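PDB 4RXU: periplasmic sugar-binding protein from Chloroflexus aurantiacus, which binds glucose between its two lobes, probably as the extracytoplasmic solute receptor of an ABC-type sugar transporter. Local coordinates for residues Ile136-Gln141 with Phe170-Gly175; Ala176-Gln181 with Asn202-Thr207. All coordinates share one frame; numbering follows the deposited sequence.

Contact 1 (Ile136-Gln141 with Phe170-Gly175); sequences IAVGAQ and FLFFEG
Val138 holds CG1 anti to its backbone N (chi1 174°) and Phe172 holds CG anti to its carbonyl carbon (chi1 -59°), which brings CB and CG1 of the valine to the CD1 and CE1 side of the phenylalanine ring. The approach is oblique, with Val138 CB 3.8 Å from Phe172 CD1. Both residues also touch Lys298, and Phe172 contacts the bound glucose, so the valine backs a sugar-binding ring. At the other margin, Ile136 runs through CG1 to CD1, which lies 3.9 Å from Leu171 CD2, the two side chains crossing at about a right angle. The same methyl packs against the aliphatic stem and carboxylate of Glu174, 3.8 Å from its CD. A slim, beta-branched residue suits this margin, since one flexible arm reaches two residues a single turn apart on the neighbour; the acid itself is salt-bridged to Lys178. Between these two side-chain patches the backbones themselves meet. Gly139 and Gly175 face each other where the axes of 136-141 and 170-175 approach to 6.4 Å and cross at -43°. A side chain on either glycine would collide with the opposing backbone, which explains the residue type. The closeness lets CA-H groups approach carbonyl oxygens: Gly139 CA is 3.3 Å from Phe172 O. Gly175 CA is 3.4 Å from Ile136 O, and Ala140 CA makes a more bent contact with Gly175 O. Ala140, with its single methyl, keeps the bulk low beside this meeting point. Because Ile136 O also accepts the helical bond from Ala140 N, its CA-H contact supplements ordinary pairing. The chemistry is thus that of a glycine-mediated helix crossing, in which van der Waals fit and weak CA-H...O contacts probably help to hold the helix bearing Phe172 close to its neighbour beside the sugar.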
loop_
_atom_site.group_PDB
_atom_site.type_symbol
_atom_site.label_atom_id
_atom_site.label_comp_id
_atom_site.label_asym_id
_atom_site.label_seq_id
_atom_site.Cartn_x
_atom_site.Cartn_y
_atom_site.Cartn_z
ATOM N N ILE A 136 0.358 4.711 -7.875
ATOM C CA ILE A 136 1.517 5.347 -8.516
ATOM C C ILE A 136 1.837 6.675 -7.790
ATOM O O ILE A 136 3.011 6.996 -7.504
ATOM C CB ILE A 136 1.264 5.562 -10.022
ATOM C CG1 ILE A 136 1.281 4.213 -10.783
ATOM C CG2 ILE A 136 2.266 6.540 -10.657
ATOM C CD1 ILE A 136 2.647 3.569 -10.951
ATOM N N ALA A 137 0.792 7.443 -7.510
ATOM C CA ALA A 137 0.957 8.704 -6.811
ATOM C C ALA A 137 1.507 8.494 -5.397
ATOM O O ALA A 137 2.287 9.306 -4.936
ATOM C CB ALA A 137 -0.357 9.479 -6.767
ATOM N N VAL A 138 1.112 7.416 -4.708
ATOM C CA VAL A 138 1.741 7.117 -3.404
ATOM C C VAL A 138 3.278 7.047 -3.539
ATOM O O VAL A 138 4.023 7.707 -2.792
ATOM C CB VAL A 138 1.244 5.784 -2.821
ATOM C CG1 VAL A 138 2.012 5.423 -1.568
ATOM C CG2 VAL A 138 -0.241 5.858 -2.544
ATOM N N GLY A 139 3.765 6.245 -4.486
ATOM C CA GLY A 139 5.223 6.087 -4.627
ATOM C C GLY A 139 5.891 7.372 -5.062
ATOM O O GLY A 139 6.948 7.696 -4.582
ATOM N N ALA A 140 5.256 8.081 -5.994
ATOM C CA ALA A 140 5.768 9.377 -6.471
ATOM C C ALA A 140 5.883 10.346 -5.306
ATOM O O ALA A 140 6.901 11.017 -5.167
ATOM C CB ALA A 140 4.894 9.955 -7.569
ATOM N N GLN A 141 4.863 10.396 -4.451
ATOM C CA GLN A 141 4.892 11.301 -3.317
ATOM C C GLN A 141 5.963 10.924 -2.305
ATOM O O GLN A 141 6.624 11.773 -1.721
ATOM C CB GLN A 141 3.538 11.369 -2.640
ATOM C CG GLN A 141 2.538 12.189 -3.423
ATOM C CD GLN A 141 1.204 12.307 -2.703
ATOM O OE1 GLN A 141 1.152 12.257 -1.494
ATOM N NE2 GLN A 141 0.148 12.498 -3.440
ATOM N N PHE A 170 4.535 -3.246 -6.730
ATOM C CA PHE A 170 5.138 -2.836 -7.998
ATOM C C PHE A 170 4.726 -1.414 -8.342
ATOM O O PHE A 170 5.542 -0.616 -8.847
ATOM C CB PHE A 170 4.737 -3.796 -9.116
ATOM C CG PHE A 170 5.468 -5.101 -9.079
ATOM C CD1 PHE A 170 5.003 -6.130 -8.297
ATOM C CD2 PHE A 170 6.620 -5.289 -9.811
ATOM C CE1 PHE A 170 5.672 -7.340 -8.255
ATOM C CE2 PHE A 170 7.292 -6.492 -9.761
ATOM C CZ PHE A 170 6.813 -7.520 -8.984
ATOM N N LEU A 171 3.464 -1.076 -8.093
ATOM C CA LEU A 171 2.978 0.289 -8.398
ATOM C C LEU A 171 3.660 1.325 -7.504
ATOM O O LEU A 171 4.098 2.376 -7.978
ATOM C CB LEU A 171 1.449 0.404 -8.276
ATOM C CG LEU A 171 0.685 -0.470 -9.281
ATOM C CD1 LEU A 171 -0.822 -0.518 -9.013
ATOM C CD2 LEU A 171 0.960 0.033 -10.690
ATOM N N PHE A 172 3.770 1.040 -6.218
ATOM C CA PHE A 172 4.431 1.981 -5.329
ATOM C C PHE A 172 5.891 2.136 -5.749
ATOM O O PHE A 172 6.445 3.223 -5.713
ATOM C CB PHE A 172 4.420 1.511 -3.885
ATOM C CG PHE A 172 3.062 1.286 -3.295
ATOM C CD1 PHE A 172 1.980 2.135 -3.520
ATOM C CD2 PHE A 172 2.895 0.223 -2.437
ATOM C CE1 PHE A 172 0.740 1.875 -2.935
ATOM C CE2 PHE A 172 1.683 -0.021 -1.839
ATOM C CZ PHE A 172 0.601 0.794 -2.087
ATOM N N PHE A 173 6.531 1.025 -6.102
ATOM C CA PHE A 173 7.925 1.105 -6.473
ATOM C C PHE A 173 8.076 1.897 -7.787
ATOM O O PHE A 173 8.982 2.738 -7.927
ATOM C CB PHE A 173 8.575 -0.252 -6.633
ATOM C CG PHE A 173 10.037 -0.141 -6.867
ATOM C CD1 PHE A 173 10.902 0.088 -5.817
ATOM C CD2 PHE A 173 10.529 -0.146 -8.166
ATOM C CE1 PHE A 173 12.259 0.262 -6.060
ATOM C CE2 PHE A 173 11.858 0.011 -8.409
ATOM C CZ PHE A 173 12.719 0.244 -7.364
ATOM N N GLU A 174 7.220 1.611 -8.757
ATOM C CA GLU A 174 7.307 2.323 -10.030
ATOM C C GLU A 174 7.149 3.832 -9.807
ATOM O O GLU A 174 7.876 4.629 -10.385
ATOM C CB GLU A 174 6.246 1.826 -11.020
ATOM C CG GLU A 174 6.249 2.609 -12.335
ATOM C CD GLU A 174 5.199 2.149 -13.330
ATOM O OE1 GLU A 174 4.610 1.054 -13.161
ATOM O OE2 GLU A 174 4.976 2.885 -14.313
ATOM N N GLY A 175 6.135 4.224 -9.043
ATOM C CA GLY A 175 5.867 5.646 -8.828
ATOM C C GLY A 175 7.079 6.345 -8.229
ATOM O O GLY A 175 7.485 7.489 -8.630
#

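Contact 2 (Ala176-Gln181 with Asn202-Thr207); sequences AWKVLQ and NKLDLT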
loop_
_atom_site.group_PDB
_atom_site.type_symbol
_atom_site.label_atom_id
_atom_site.label_comp_id
_atom_site.label_asym_id
_atom_site.label_seq_id
_atom_site.Cartn_x
_atom_site.Cartn_y
_atom_site.Cartn_z
ATOM N N ALA A 176 7.704 5.649 -7.286
ATOM C CA ALA A 176 8.919 6.189 -6.651
ATOM C C ALA A 176 10.105 6.221 -7.601
ATOM O O ALA A 176 10.850 7.201 -7.670
ATOM C CB ALA A 176 9.272 5.381 -5.406
ATOM N N TRP A 177 10.294 5.127 -8.324
ATOM C CA TRP A 177 11.433 5.001 -9.231
ATOM C C TRP A 177 11.421 6.099 -10.282
ATOM O O TRP A 177 12.472 6.627 -10.678
ATOM C CB TRP A 177 11.398 3.651 -9.940
ATOM C CG TRP A 177 12.593 3.405 -10.826
ATOM C CD1 TRP A 177 12.618 3.447 -12.185
ATOM C CD2 TRP A 177 13.939 3.093 -10.401
ATOM N NE1 TRP A 177 13.893 3.171 -12.638
ATOM C CE2 TRP A 177 14.715 2.927 -11.566
ATOM C CE3 TRP A 177 14.550 2.901 -9.150
ATOM C CZ2 TRP A 177 16.087 2.601 -11.515
ATOM C CZ3 TRP A 177 15.903 2.566 -9.096
ATOM C CH2 TRP A 177 16.657 2.423 -10.274
ATOM N N LYS A 178 10.228 6.428 -10.760
ATOM C CA LYS A 178 10.127 7.421 -11.823
ATOM C C LYS A 178 10.420 8.836 -11.356
ATOM O O LYS A 178 10.604 9.720 -12.187
ATOM C CB LYS A 178 8.823 7.275 -12.595
ATOM C CG LYS A 178 8.770 5.881 -13.233
ATOM C CD LYS A 178 7.866 5.831 -14.407
ATOM C CE LYS A 178 8.078 4.622 -15.281
ATOM N NZ LYS A 178 6.863 4.545 -16.129
ATOM N N VAL A 179 10.500 9.026 -10.036
ATOM C CA VAL A 179 11.011 10.262 -9.449
ATOM C C VAL A 179 12.477 10.130 -9.045
ATOM O O VAL A 179 13.283 11.049 -9.258
ATOM C CB VAL A 179 10.137 10.675 -8.236
ATOM C CG1 VAL A 179 10.775 11.798 -7.424
ATOM C CG2 VAL A 179 8.740 11.075 -8.699
ATOM N N LEU A 180 12.825 9.008 -8.437
ATOM C CA LEU A 180 14.199 8.843 -7.972
ATOM C C LEU A 180 15.240 8.620 -9.074
ATOM O O LEU A 180 16.368 9.091 -8.959
ATOM C CB LEU A 180 14.313 7.717 -6.938
ATOM C CG LEU A 180 13.508 7.873 -5.657
ATOM C CD1 LEU A 180 13.450 6.552 -4.897
ATOM C CD2 LEU A 180 14.072 8.968 -4.774
ATOM N N GLN A 181 14.865 7.898 -10.126
ATOM C CA GLN A 181 15.842 7.490 -11.113
ATOM C C GLN A 181 16.586 8.687 -11.742
ATOM O O GLN A 181 17.818 8.662 -11.844
ATOM C CB GLN A 181 15.221 6.549 -12.158
ATOM C CG GLN A 181 16.198 6.057 -13.220
ATOM C CD GLN A 181 16.472 7.083 -14.327
ATOM O OE1 GLN A 181 15.576 7.835 -14.738
ATOM N NE2 GLN A 181 17.710 7.091 -14.833
ATOM N N ASN A 202 20.211 3.862 -14.848
ATOM C CA ASN A 202 20.052 4.736 -16.018
ATOM C C ASN A 202 18.957 4.232 -16.935
ATOM O O ASN A 202 19.001 4.414 -18.127
ATOM C CB ASN A 202 21.347 4.845 -16.780
ATOM C CG ASN A 202 22.389 5.635 -16.015
ATOM O OD1 ASN A 202 22.358 6.886 -15.987
ATOM N ND2 ASN A 202 23.238 4.931 -15.320
ATOM N N LYS A 203 17.967 3.580 -16.352
ATOM C CA LYS A 203 16.777 3.134 -17.077
ATOM C C LYS A 203 15.547 3.613 -16.325
ATOM O O LYS A 203 15.282 3.152 -15.233
ATOM C CB LYS A 203 16.762 1.597 -17.255
ATOM C CG LYS A 203 15.621 1.082 -18.146
ATOM C CD LYS A 203 15.750 -0.399 -18.507
ATOM C CE LYS A 203 14.565 -0.868 -19.357
ATOM N NZ LYS A 203 14.779 -2.247 -19.822
ATOM N N LEU A 204 14.798 4.528 -16.923
ATOM C CA LEU A 204 13.604 5.054 -16.274
ATOM C C LEU A 204 12.431 4.064 -16.312
ATOM O O LEU A 204 11.736 3.895 -15.328
ATOM C CB LEU A 204 13.207 6.370 -16.916
ATOM C CG LEU A 204 11.974 7.083 -16.348
ATOM C CD1 LEU A 204 12.217 7.578 -14.922
ATOM C CD2 LEU A 204 11.579 8.221 -17.294
ATOM N N ASP A 205 12.201 3.435 -17.463
ATOM C CA ASP A 205 11.046 2.520 -17.658
ATOM C C ASP A 205 11.444 1.084 -17.461
ATOM O O ASP A 205 11.811 0.392 -18.401
ATOM C CB ASP A 205 10.501 2.634 -19.071
ATOM C CG ASP A 205 9.848 3.924 -19.324
ATOM O OD1 ASP A 205 9.768 4.732 -18.385
ATOM O OD2 ASP A 205 9.413 4.127 -20.470
ATOM N N LEU A 206 11.371 0.638 -16.232
ATOM C CA LEU A 206 11.692 -0.727 -15.914
ATOM C C LEU A 206 10.571 -1.682 -16.316
ATOM O O LEU A 206 9.377 -1.408 -16.177
ATOM C CB LEU A 206 11.925 -0.879 -14.418
ATOM C CG LEU A 206 12.993 0.014 -13.818
ATOM C CD1 LEU A 206 13.097 -0.291 -12.333
ATOM C CD2 LEU A 206 14.328 -0.206 -14.511
ATOM N N THR A 207 10.971 -2.848 -16.775
ATOM C CA THR A 207 9.998 -3.911 -16.978
ATOM C C THR A 207 9.586 -4.487 -15.608
ATOM O O THR A 207 10.260 -4.280 -14.581
ATOM C CB THR A 207 10.552 -5.058 -17.831
ATOM O OG1 THR A 207 11.567 -5.735 -17.100
ATOM C CG2 THR A 207 11.115 -4.570 -19.188
#
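The loop joining helices 195-199 and 208-218 lies against helix 167-185 here, anchored by the indole of Trp177. The ring donates its NE1 hydrogen to Lys203 O, 2.9 Å away and nearly straight at 162°; the acceptor sits in the ring plane, and the donor in the carbonyl plane. Leu204 O also lies at this edge, 3.3 Å from CD1 of Trp177. Leu206 CD1 covers one face in a CH-pi contact, 3.6 Å from the centroid of the five-membered ring, while Gln181 CB, a turn further along the helix, packs over the opposite face. Tryptophan suits the place because it combines a broad apolar surface with one directed N-H; an alanine here would probably leave Lys203 O without this donor and Leu206 without the ring it packs on. Gln181 bends at chi2 (-79°), bringing its amide alongside the loop: OE1 approaches Leu204 CD1 at 3.4 Å, and NE2 passes close to Asn202 CA while hydrogen-bonding to Gln201 O. Towards solvent, the extended Lys178 crosses Leu204 and reaches Asp205, but NZ stays 3.7 Å from OD1, a long salt bridge; the stronger partner of this ammonium is Glu174, so the aspartate probably adds only modest attraction. At the far end of the loop, Thr207 is the N-cap of helix 208-218, whose Glu210 pairs with Lys203. Leu206 turns inward to Phe173, Met211 and Ile214, so the loop closes over the seam between helices 167-185 and 208-218, while Ala176 and Leu180 reach Leu249 on strand 246-249.

Both contacts use helix 167-185, which meets helix 135-148 in contact 1 and the 202-207 loop in contact 2; the centres of the two contacts are about 11 Å apart. They touch directly where Ala176 CB lies 3.4 Å from Gly139 O, and again where Phe173 CE2 packs 4.1 Å from Leu206 CD1. Val179 CG2 adds a looser touch, 4.0 Å from Ala140 O. Their relation to the sugar differs: Phe172 of contact 1 belongs to the glucose pocket, its side chain about 4 Å from the bound glucose at the nearest atoms, whereas contact 2 holds none of the pocket residues and fastens a more peripheral part of the same helix.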